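Local structure of extracellular ligand-binding receptor (Desulfitobacterium hafniense, 4Q6B) at residues Gln127-Gln132 / Asp339-Lys344; Met145-Thr150 / Phe202-Ala207; Leu227-Ser232 / Glu250-Gly255. The protein binds leucine and probably serves as the extracellular substrate-binding component of an ABC transporter for amino acids. One frame throughout, in Å; residues are numbered along the deposited sequence. Where two conformers were deposited one is given.

Contact 1. Residues Gln127-Gln132 / Asp339-Lys344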
loop_
_atom_site.group_PDB
_atom_site.type_symbol
_atom_site.label_atom_id
_atom_site.label_comp_id
_atom_site.label_asym_id
_atom_site.label_seq_id
_atom_site.Cartn_x
_atom_site.Cartn_y
_atom_site.Cartn_z
ATOM N N GLN A 127 8.417 -0.216 5.879
ATOM C CA GLN A 127 9.475 -0.935 6.573
ATOM C C GLN A 127 9.523 -2.402 6.150
ATOM O O GLN A 127 10.606 -2.965 5.913
ATOM C CB GLN A 127 9.328 -0.755 8.083
ATOM C CG GLN A 127 10.020 -1.803 8.904
ATOM C CD GLN A 127 10.036 -1.456 10.371
ATOM O OE1 GLN A 127 9.382 -0.493 10.797
ATOM N NE2 GLN A 127 10.795 -2.224 11.159
ATOM N N GLU A 128 8.364 -3.034 6.001
ATOM C CA GLU A 128 8.348 -4.443 5.551
ATOM C C GLU A 128 8.744 -4.604 4.078
ATOM O O GLU A 128 9.456 -5.541 3.707
ATOM C CB GLU A 128 6.954 -5.029 5.797
ATOM C CG GLU A 128 6.858 -6.481 5.413
ATOM C CD GLU A 128 7.904 -7.366 6.133
ATOM O OE1 GLU A 128 8.349 -7.006 7.257
ATOM O OE2 GLU A 128 8.276 -8.424 5.564
ATOM N N ILE A 129 8.327 -3.648 3.245
ATOM C CA ILE A 129 8.710 -3.616 1.844
ATOM C C ILE A 129 10.231 -3.461 1.738
ATOM O O ILE A 129 10.885 -4.209 1.001
ATOM C CB ILE A 129 7.977 -2.431 1.166
ATOM C CG1 ILE A 129 6.511 -2.830 0.959
ATOM C CG2 ILE A 129 8.638 -2.011 -0.145
ATOM C CD1 ILE A 129 5.569 -1.585 0.744
ATOM N N ALA A 130 10.787 -2.529 2.518
ATOM C CA ALA A 130 12.259 -2.301 2.534
ATOM C C ALA A 130 13.013 -3.557 2.948
ATOM O O ALA A 130 14.012 -3.904 2.334
ATOM C CB ALA A 130 12.632 -1.114 3.471
ATOM N N ARG A 131 12.513 -4.245 3.969
ATOM C CA ARG A 131 13.147 -5.451 4.495
ATOM C C ARG A 131 13.220 -6.548 3.422
ATOM O O ARG A 131 14.260 -7.188 3.240
ATOM C CB ARG A 131 12.361 -5.935 5.713
ATOM C CG ARG A 131 13.003 -7.084 6.451
ATOM C CD ARG A 131 12.335 -7.258 7.824
ATOM N NE ARG A 131 11.050 -7.961 7.762
ATOM C CZ ARG A 131 10.724 -9.001 8.531
ATOM N NH1 ARG A 131 9.538 -9.569 8.404
ATOM N NH2 ARG A 131 11.585 -9.470 9.418
ATOM N N GLN A 132 12.130 -6.744 2.677
ATOM C CA GLN A 132 12.107 -7.810 1.680
ATOM C C GLN A 132 12.942 -7.420 0.497
ATOM O O GLN A 132 13.559 -8.294 -0.120
ATOM C CB GLN A 132 10.670 -8.076 1.204
ATOM C CG GLN A 132 9.769 -8.500 2.299
ATOM C CD GLN A 132 9.937 -9.953 2.619
ATOM O OE1 GLN A 132 10.609 -10.688 1.890
ATOM N NE2 GLN A 132 9.329 -10.385 3.714
ATOM N N ASP A 339 2.617 -12.334 5.333
ATOM C CA ASP A 339 3.615 -12.256 4.254
ATOM C C ASP A 339 2.938 -11.805 2.952
ATOM O O ASP A 339 2.586 -12.611 2.084
ATOM C CB ASP A 339 4.390 -13.568 4.065
ATOM C CG ASP A 339 5.804 -13.328 3.532
ATOM O OD1 ASP A 339 5.982 -12.381 2.720
ATOM O OD2 ASP A 339 6.739 -14.050 3.950
ATOM N N LEU A 340 2.767 -10.488 2.839
ATOM C CA LEU A 340 1.997 -9.895 1.748
ATOM C C LEU A 340 2.871 -9.164 0.716
ATOM O O LEU A 340 2.341 -8.720 -0.298
ATOM C CB LEU A 340 1.019 -8.862 2.301
ATOM C CG LEU A 340 0.017 -9.547 3.220
ATOM C CD1 LEU A 340 -0.636 -8.496 4.098
ATOM C CD2 LEU A 340 -1.032 -10.302 2.371
ATOM N N VAL A 341 4.174 -9.030 0.951
ATOM C CA VAL A 341 4.987 -8.288 -0.012
ATOM C C VAL A 341 5.158 -9.111 -1.302
ATOM O O VAL A 341 5.481 -10.335 -1.264
ATOM C CB VAL A 341 6.363 -7.953 0.556
ATOM C CG1 VAL A 341 7.331 -7.412 -0.574
ATOM C CG2 VAL A 341 6.215 -6.928 1.695
ATOM N N VAL A 342 4.995 -8.434 -2.458
ATOM C CA VAL A 342 5.210 -9.084 -3.761
ATOM C C VAL A 342 6.188 -8.217 -4.544
ATOM O O VAL A 342 5.973 -6.994 -4.669
ATOM C CB VAL A 342 3.862 -9.152 -4.513
ATOM C CG1 VAL A 342 4.024 -9.689 -5.972
ATOM C CG2 VAL A 342 2.855 -10.023 -3.756
ATOM N N LEU A 343 7.281 -8.804 -4.993
ATOM C CA LEU A 343 8.267 -8.069 -5.795
ATOM C C LEU A 343 7.890 -8.219 -7.272
ATOM O O LEU A 343 7.567 -9.321 -7.764
ATOM C CB LEU A 343 9.673 -8.585 -5.539
ATOM C CG LEU A 343 10.125 -8.549 -4.074
ATOM C CD1 LEU A 343 11.635 -8.811 -3.977
ATOM C CD2 LEU A 343 9.831 -7.210 -3.465
ATOM N N LYS A 344 7.925 -7.097 -7.980
ATOM C CA LYS A 344 7.409 -7.037 -9.355
ATOM C C LYS A 344 8.450 -6.392 -10.215
ATOM O O LYS A 344 8.943 -5.338 -9.851
ATOM C CB LYS A 344 6.157 -6.152 -9.357
ATOM C CG LYS A 344 5.059 -6.652 -8.407
ATOM C CD LYS A 344 3.728 -5.958 -8.618
ATOM C CE LYS A 344 2.737 -6.483 -7.576
ATOM N NZ LYS A 344 1.407 -5.864 -7.703
#
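Ile129 of helix 127-132 and Val341 of strand 341-344 bring their CA atoms to 6.3 Å, where the axes of the two segments approach to 9.0 Å and their N-to-C directions differ by 54°. The contact lays helix 126-139 against strand 341-347 of the mixed sheet, near the surface of this lobe of the binding protein. Val341 and Gln132 carry the largest shares of it, the CB of Val341 directed at the helix and its two methyls divided among three helical side chains. CG2 takes the CG methylene of Glu128 at 3.8 Å and reaches CG1 of Ile129 at 4.2 Å. CG1 meets CB of Gln132 at 3.8 Å, while Gln132 CG lies over the fork of the valine between both methyls. Farther along the strand, Leu343 contributes its CD1 methyl beside the helix backbone at Gln132; its side chain also touches Leu133 and Tyr136 of the same helix.

The polar ends are organised within the helix. Gln132 bends at chi2 (-80°), which turns its amide back along the helix, and NE2 donates to Glu128 OE2 over 2.9 Å, with an N-H...O angle of 163° and the acceptor close to the amide plane. In the conformer given for Arg131, NE forms a salt bridge with Glu128 OE1 at 2.9 Å, on the syn side but tilted from the carboxylate plane. Asp339, on the strand side, sends OD1 to 4.0 Å from Gln132 NE2, too far for a firm bond. The pairing across the contact is therefore apolar: methylenes of Glu128 and Gln132 cover Val341, and the Glu128 carboxylate is gripped by neighbours on its own helix, an arrangement that probably also moderates its repulsion from the nearby Asp339 carboxylate.

Contact 2. Residues Met145-Thr150 / Phe202-Ala207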
loop_
_atom_site.group_PDB
_atom_site.type_symbol
_atom_site.label_atom_id
_atom_site.label_comp_id
_atom_site.label_asym_id
_atom_site.label_seq_id
_atom_site.Cartn_x
_atom_site.Cartn_y
_atom_site.Cartn_z
HETATM N N MSE A 145 25.285 0.406 -3.087
HETATM C CA MSE A 145 24.106 0.997 -3.716
HETATM C C MSE A 145 23.997 2.494 -3.389
HETATM O O MSE A 145 24.616 3.009 -2.432
HETATM C CB MSE A 145 22.828 0.252 -3.282
HETATM C CG MSE A 145 22.743 -1.175 -3.877
HETATM SE SE MSE A 145 21.078 -1.976 -3.422
HETATM C CE MSE A 145 19.884 -0.820 -4.489
ATOM N N VAL A 146 23.190 3.195 -4.185
ATOM C CA VAL A 146 22.908 4.629 -3.971
ATOM C C VAL A 146 21.434 4.799 -3.608
ATOM O O VAL A 146 20.600 4.062 -4.101
ATOM C CB VAL A 146 23.224 5.463 -5.249
ATOM C CG1 VAL A 146 22.666 6.901 -5.172
ATOM C CG2 VAL A 146 24.751 5.562 -5.475
ATOM N N ILE A 147 21.096 5.759 -2.749
ATOM C CA ILE A 147 19.688 5.993 -2.412
ATOM C C ILE A 147 19.328 7.409 -2.855
ATOM O O ILE A 147 19.972 8.379 -2.437
ATOM C CB ILE A 147 19.407 5.848 -0.893
ATOM C CG1 ILE A 147 19.621 4.398 -0.424
ATOM C CG2 ILE A 147 17.941 6.252 -0.545
ATOM C CD1 ILE A 147 19.506 4.282 1.104
ATOM N N TYR A 148 18.307 7.538 -3.710
ATOM C CA TYR A 148 17.753 8.858 -4.086
ATOM C C TYR A 148 16.510 9.008 -3.246
ATOM O O TYR A 148 15.629 8.155 -3.309
ATOM C CB TYR A 148 17.361 8.860 -5.576
ATOM C CG TYR A 148 16.730 10.142 -6.081
ATOM C CD1 TYR A 148 17.247 11.398 -5.735
ATOM C CD2 TYR A 148 15.666 10.098 -6.972
ATOM C CE1 TYR A 148 16.676 12.609 -6.243
ATOM C CE2 TYR A 148 15.105 11.256 -7.486
ATOM C CZ TYR A 148 15.615 12.513 -7.132
ATOM O OH TYR A 148 15.048 13.671 -7.614
ATOM N N TYR A 149 16.413 10.053 -2.436
ATOM C CA TYR A 149 15.282 10.101 -1.509
ATOM C C TYR A 149 14.622 11.481 -1.450
ATOM O O TYR A 149 15.236 12.461 -1.842
ATOM C CB TYR A 149 15.717 9.659 -0.098
ATOM C CG TYR A 149 16.621 10.641 0.575
ATOM C CD1 TYR A 149 16.128 11.547 1.525
ATOM C CD2 TYR A 149 17.971 10.678 0.264
ATOM C CE1 TYR A 149 16.950 12.484 2.100
ATOM C CE2 TYR A 149 18.800 11.603 0.846
ATOM C CZ TYR A 149 18.296 12.481 1.765
ATOM O OH TYR A 149 19.135 13.401 2.352
ATOM N N THR A 150 13.366 11.555 -0.985
ATOM C CA THR A 150 12.728 12.834 -0.726
ATOM C C THR A 150 13.074 13.280 0.688
ATOM O O THR A 150 12.908 12.521 1.650
ATOM C CB THR A 150 11.203 12.747 -0.873
ATOM O OG1 THR A 150 10.889 12.401 -2.233
ATOM C CG2 THR A 150 10.544 14.077 -0.523
ATOM N N PHE A 202 18.376 2.613 -5.163
ATOM C CA PHE A 202 17.066 2.542 -4.538
ATOM C C PHE A 202 16.448 3.945 -4.525
ATOM O O PHE A 202 17.024 4.896 -4.008
ATOM C CB PHE A 202 17.187 2.039 -3.120
ATOM C CG PHE A 202 15.871 1.919 -2.430
ATOM C CD1 PHE A 202 14.910 1.061 -2.891
ATOM C CD2 PHE A 202 15.576 2.751 -1.360
ATOM C CE1 PHE A 202 13.662 0.983 -2.272
ATOM C CE2 PHE A 202 14.333 2.674 -0.717
ATOM C CZ PHE A 202 13.374 1.791 -1.183
ATOM N N ILE A 203 15.267 4.049 -5.112
ATOM C CA ILE A 203 14.556 5.302 -5.197
ATOM C C ILE A 203 13.489 5.342 -4.103
ATOM O O ILE A 203 12.490 4.654 -4.174
ATOM C CB ILE A 203 13.888 5.422 -6.570
ATOM C CG1 ILE A 203 14.934 5.260 -7.679
ATOM C CG2 ILE A 203 13.142 6.737 -6.701
ATOM C CD1 ILE A 203 14.358 4.972 -9.050
ATOM N N ALA A 204 13.710 6.205 -3.125
ATOM C CA ALA A 204 12.835 6.358 -1.978
ATOM C C ALA A 204 12.047 7.640 -2.178
ATOM O O ALA A 204 11.891 8.448 -1.286
ATOM C CB ALA A 204 13.625 6.400 -0.694
ATOM N N LYS A 205 11.660 7.847 -3.415
ATOM C CA LYS A 205 10.813 8.931 -3.819
ATOM C C LYS A 205 9.596 8.276 -4.437
ATOM O O LYS A 205 9.712 7.267 -5.111
ATOM C CB LYS A 205 11.510 9.770 -4.886
ATOM C CG LYS A 205 12.432 10.853 -4.377
ATOM C CD LYS A 205 12.439 12.047 -5.325
ATOM C CE LYS A 205 12.344 13.353 -4.560
ATOM N NZ LYS A 205 13.648 14.063 -4.406
ATOM N N THR A 206 8.426 8.841 -4.201
ATOM C CA THR A 206 7.214 8.344 -4.831
ATOM C C THR A 206 7.239 8.644 -6.324
ATOM O O THR A 206 7.950 9.524 -6.761
ATOM C CB THR A 206 5.954 8.977 -4.228
ATOM O OG1 THR A 206 5.969 10.381 -4.477
ATOM C CG2 THR A 206 5.912 8.742 -2.750
ATOM N N ALA A 207 6.490 7.869 -7.093
ATOM C CA ALA A 207 6.491 7.997 -8.535
ATOM C C ALA A 207 5.991 9.366 -8.963
ATOM O O ALA A 207 6.601 9.997 -9.804
ATOM C CB ALA A 207 5.633 6.915 -9.159
HETATM O O HOH W 1 8.528 11.469 -2.627
#
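Two neighbouring parallel strands of the Rossmann-like alpha/beta lobe meet here, Ile147 pairing with Phe202, Tyr148 with Ile203 and Tyr149 with Ala204. In the sheet order, strand 144-149 lies between 172-177 and 200-204, so the chain crosses over it through helix 183-195 before returning as 200-204. Phe202 N donates to Val146 O at 2.9 Å, Tyr148 N to Phe202 O at 3.0 Å, and Ala204 N to Tyr148 O at 2.7 Å.

On the face that carries Ile147, Tyr149, Phe202 and Ala204, the CG2 methyl of Ile147 sits at the edge of the Phe202 ring, 4.3 Å from CD2. That ring stacks on Phe162 of helix 153-168, which covers this side. Selenomethionine Met145 adds its terminal CE methyl beside CB of Phe202.

On the other face, Lys205 runs obliquely over the Tyr148 ring: its CG stands 4.1 Å above the plane, offset toward the rim, and CD comes to 3.5 Å from CE2. The phenylalanine ring of Phe177 stacks on the same tyrosine. Bent along its length, the lysine leaves NZ in a weak hydrogen bond to Tyr149 O. Beyond the strand ends, water 1 ties the loops together, hydrogen-bonded to Thr150 OG1 at 2.6 Å and accepting from Thr206 N at 3.1 Å.

Contact 3. Residues Leu227-Ser232 / Glu250-Gly255. With LEU (leucine), chain B; EDO (1,2-ethanediol), chain G.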
loop_
_atom_site.group_PDB
_atom_site.type_symbol
_atom_site.label_atom_id
_atom_site.label_comp_id
_atom_site.label_asym_id
_atom_site.label_seq_id
_atom_site.Cartn_x
_atom_site.Cartn_y
_atom_site.Cartn_z
ATOM N N LEU A 227 17.377 -0.275 -11.117
ATOM C CA LEU A 227 16.644 0.723 -10.340
ATOM C C LEU A 227 15.571 -0.030 -9.548
ATOM O O LEU A 227 14.937 -0.969 -10.075
ATOM C CB LEU A 227 15.986 1.781 -11.251
ATOM C CG LEU A 227 16.912 2.462 -12.271
ATOM C CD1 LEU A 227 16.145 3.544 -12.993
ATOM C CD2 LEU A 227 18.113 3.081 -11.547
ATOM N N ILE A 228 15.414 0.365 -8.287
ATOM C CA ILE A 228 14.475 -0.299 -7.367
ATOM C C ILE A 228 13.647 0.760 -6.681
ATOM O O ILE A 228 14.172 1.833 -6.312
ATOM C CB ILE A 228 15.266 -1.126 -6.296
ATOM C CG1 ILE A 228 16.114 -2.202 -6.970
ATOM C CG2 ILE A 228 14.297 -1.800 -5.308
ATOM C CD1 ILE A 228 17.587 -1.878 -7.051
ATOM N N ALA A 229 12.350 0.490 -6.497
ATOM C CA ALA A 229 11.455 1.468 -5.866
ATOM C C ALA A 229 10.357 0.760 -5.069
ATOM O O ALA A 229 10.194 -0.466 -5.156
ATOM C CB ALA A 229 10.846 2.376 -6.929
ATOM N N GLY A 230 9.570 1.538 -4.326
ATOM C CA GLY A 230 8.521 0.972 -3.505
ATOM C C GLY A 230 7.127 1.080 -4.054
ATOM O O GLY A 230 6.943 1.231 -5.259
ATOM N N ASN A 231 6.108 1.015 -3.199
ATOM C CA ASN A 231 4.776 0.709 -3.706
ATOM C C ASN A 231 4.039 1.754 -4.556
ATOM O O ASN A 231 3.064 1.391 -5.252
ATOM C CB ASN A 231 3.859 0.260 -2.557
ATOM C CG ASN A 231 2.959 1.371 -2.077
ATOM O OD1 ASN A 231 3.421 2.344 -1.491
ATOM N ND2 ASN A 231 1.675 1.251 -2.352
ATOM N N SER A 232 4.431 3.034 -4.493
ATOM C CA SER A 232 3.729 4.022 -5.308
ATOM C C SER A 232 3.997 3.801 -6.805
ATOM O O SER A 232 3.342 4.403 -7.675
ATOM C CB SER A 232 4.157 5.447 -4.916
ATOM O OG SER A 232 5.561 5.554 -5.001
ATOM N N GLU A 250 11.949 -0.501 -18.290
ATOM C CA GLU A 250 12.404 -1.886 -18.447
ATOM C C GLU A 250 13.400 -2.271 -17.341
ATOM O O GLU A 250 14.444 -1.619 -17.167
ATOM C CB GLU A 250 13.039 -2.074 -19.841
ATOM C CG GLU A 250 13.338 -3.532 -20.250
ATOM C CD GLU A 250 12.066 -4.349 -20.495
ATOM O OE1 GLU A 250 10.984 -3.737 -20.659
ATOM O OE2 GLU A 250 12.139 -5.598 -20.507
ATOM N N GLY A 251 13.049 -3.305 -16.584
ATOM C CA GLY A 251 13.919 -3.835 -15.554
ATOM C C GLY A 251 13.725 -3.208 -14.187
ATOM O O GLY A 251 14.317 -3.687 -13.213
ATOM N N LEU A 252 12.893 -2.167 -14.093
ATOM C CA LEU A 252 12.527 -1.618 -12.772
ATOM C C LEU A 252 11.963 -2.662 -11.806
ATOM O O LEU A 252 11.035 -3.399 -12.151
ATOM C CB LEU A 252 11.541 -0.466 -12.932
ATOM C CG LEU A 252 11.033 0.190 -11.634
ATOM C CD1 LEU A 252 12.112 1.033 -10.979
ATOM C CD2 LEU A 252 9.776 1.054 -11.911
ATOM N N LEU A 253 12.525 -2.736 -10.600
ATOM C CA LEU A 253 12.001 -3.627 -9.581
ATOM C C LEU A 253 11.158 -2.819 -8.600
ATOM O O LEU A 253 11.623 -1.790 -8.093
ATOM C CB LEU A 253 13.143 -4.339 -8.836
ATOM C CG LEU A 253 12.695 -5.335 -7.753
ATOM C CD1 LEU A 253 12.032 -6.582 -8.374
ATOM C CD2 LEU A 253 13.920 -5.744 -6.885
ATOM N N VAL A 254 9.946 -3.301 -8.329
ATOM C CA VAL A 254 9.010 -2.615 -7.462
ATOM C C VAL A 254 8.588 -3.493 -6.284
ATOM O O VAL A 254 8.188 -4.615 -6.465
ATOM C CB VAL A 254 7.766 -2.195 -8.263
ATOM C CG1 VAL A 254 6.705 -1.602 -7.355
ATOM C CG2 VAL A 254 8.165 -1.215 -9.361
ATOM N N GLY A 255 8.688 -2.950 -5.084
ATOM C CA GLY A 255 8.233 -3.655 -3.913
ATOM C C GLY A 255 6.805 -3.222 -3.653
ATOM O O GLY A 255 6.529 -2.071 -3.434
HETATM N N LEU B . 1.667 4.367 -0.035
HETATM C CA LEU B . 1.305 5.772 -0.255
HETATM C C LEU B . 1.152 6.501 1.069
HETATM O O LEU B . 0.938 7.706 1.104
HETATM C CB LEU B . 0.003 5.842 -1.052
HETATM C CG LEU B . 0.388 5.281 -2.426
HETATM C CD1 LEU B . -0.600 4.248 -2.881
HETATM C CD2 LEU B . 0.600 6.348 -3.491
HETATM O OXT LEU B . 1.288 5.863 2.123
HETATM C C1 EDO G . 8.460 5.205 -1.595
HETATM O O1 EDO G . 8.244 6.597 -1.298
HETATM C C2 EDO G . 7.145 4.491 -1.863
HETATM O O2 EDO G . 6.835 4.624 -3.221
HETATM O O HOH W 2 15.902 -3.420 -11.036
#
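The peptide group joining Gly230 to Asn231 lies between two oxygens: Gly255 O stands over one face, 3.3 Å from Gly230 C, and O2 of a bound 1,2-ethanediol, probably from the crystallisation liquor, over the opposite face, 3.7 Å from the same carbon. Val254 CG1 comes in obliquely from the Gly255 side, 3.5 Å from Gly230 O. Because Gly255 O lies above the peptide plane, the neighbouring Asn231 N cannot direct its hydrogen at it, and the short approach makes no hydrogen bond.

Before this turn the chains pair as parallel strands, Ile228 beside Leu253 and Ala229 beside Val254. Leu253 N donates to Leu227 O; Ala229 N to Leu253 O and Gly255 N to Ala229 O continue the ladder. Ile228 and Leu253 point the same way, side by side, and rest on Leu133 of helix 126-139.

Strands 227-229 and 253-257 belong to the mixed sheet of one lobe of a periplasmic binding protein, and the turn after the first of them supplies residues to the ligand pocket. In the conformer given, Asn231 OD1 accepts from the amino N of the bound leucine at 3.0 Å, while Ser84 and Ala105 take part in holding the same ligand. Ser232 N donates to O2 of the ethanediol, and Ser232 CB packs near the ligand's CD2 methyl.

At the far end, Leu252 CG stands opposite the backbone N (chi1 178°), which swings the CD1 methyl to 4.0 Å from Leu227 CB. Beside it, water 2 donates to Leu227 O at 2.8 Å and to Gly251 O at 2.7 Å.

In the fold
All three contacts belong to one lobe and reach the same seven-strand mixed sheet. Contacts 2 and 3 have centres about 10 Å apart and share a boundary, since strands 200-204 and 227-229 are neighbours, with a probable hydrogen bond from Ile203 N to Ile228 O. Contact 1 lies about 11 Å from contact 3 and about 16 Å from contact 2, between centres; its strand 341-347 runs antiparallel beside 253-257. Along the chain, helix 126-139 comes first, contacts 2 and 3 follow in turn, and the strand of contact 1 returns last. A strand from late in the chain is thereby added, antiparallel, to the sheet whose turn at Asn231 and Ser232 faces the bound leucine.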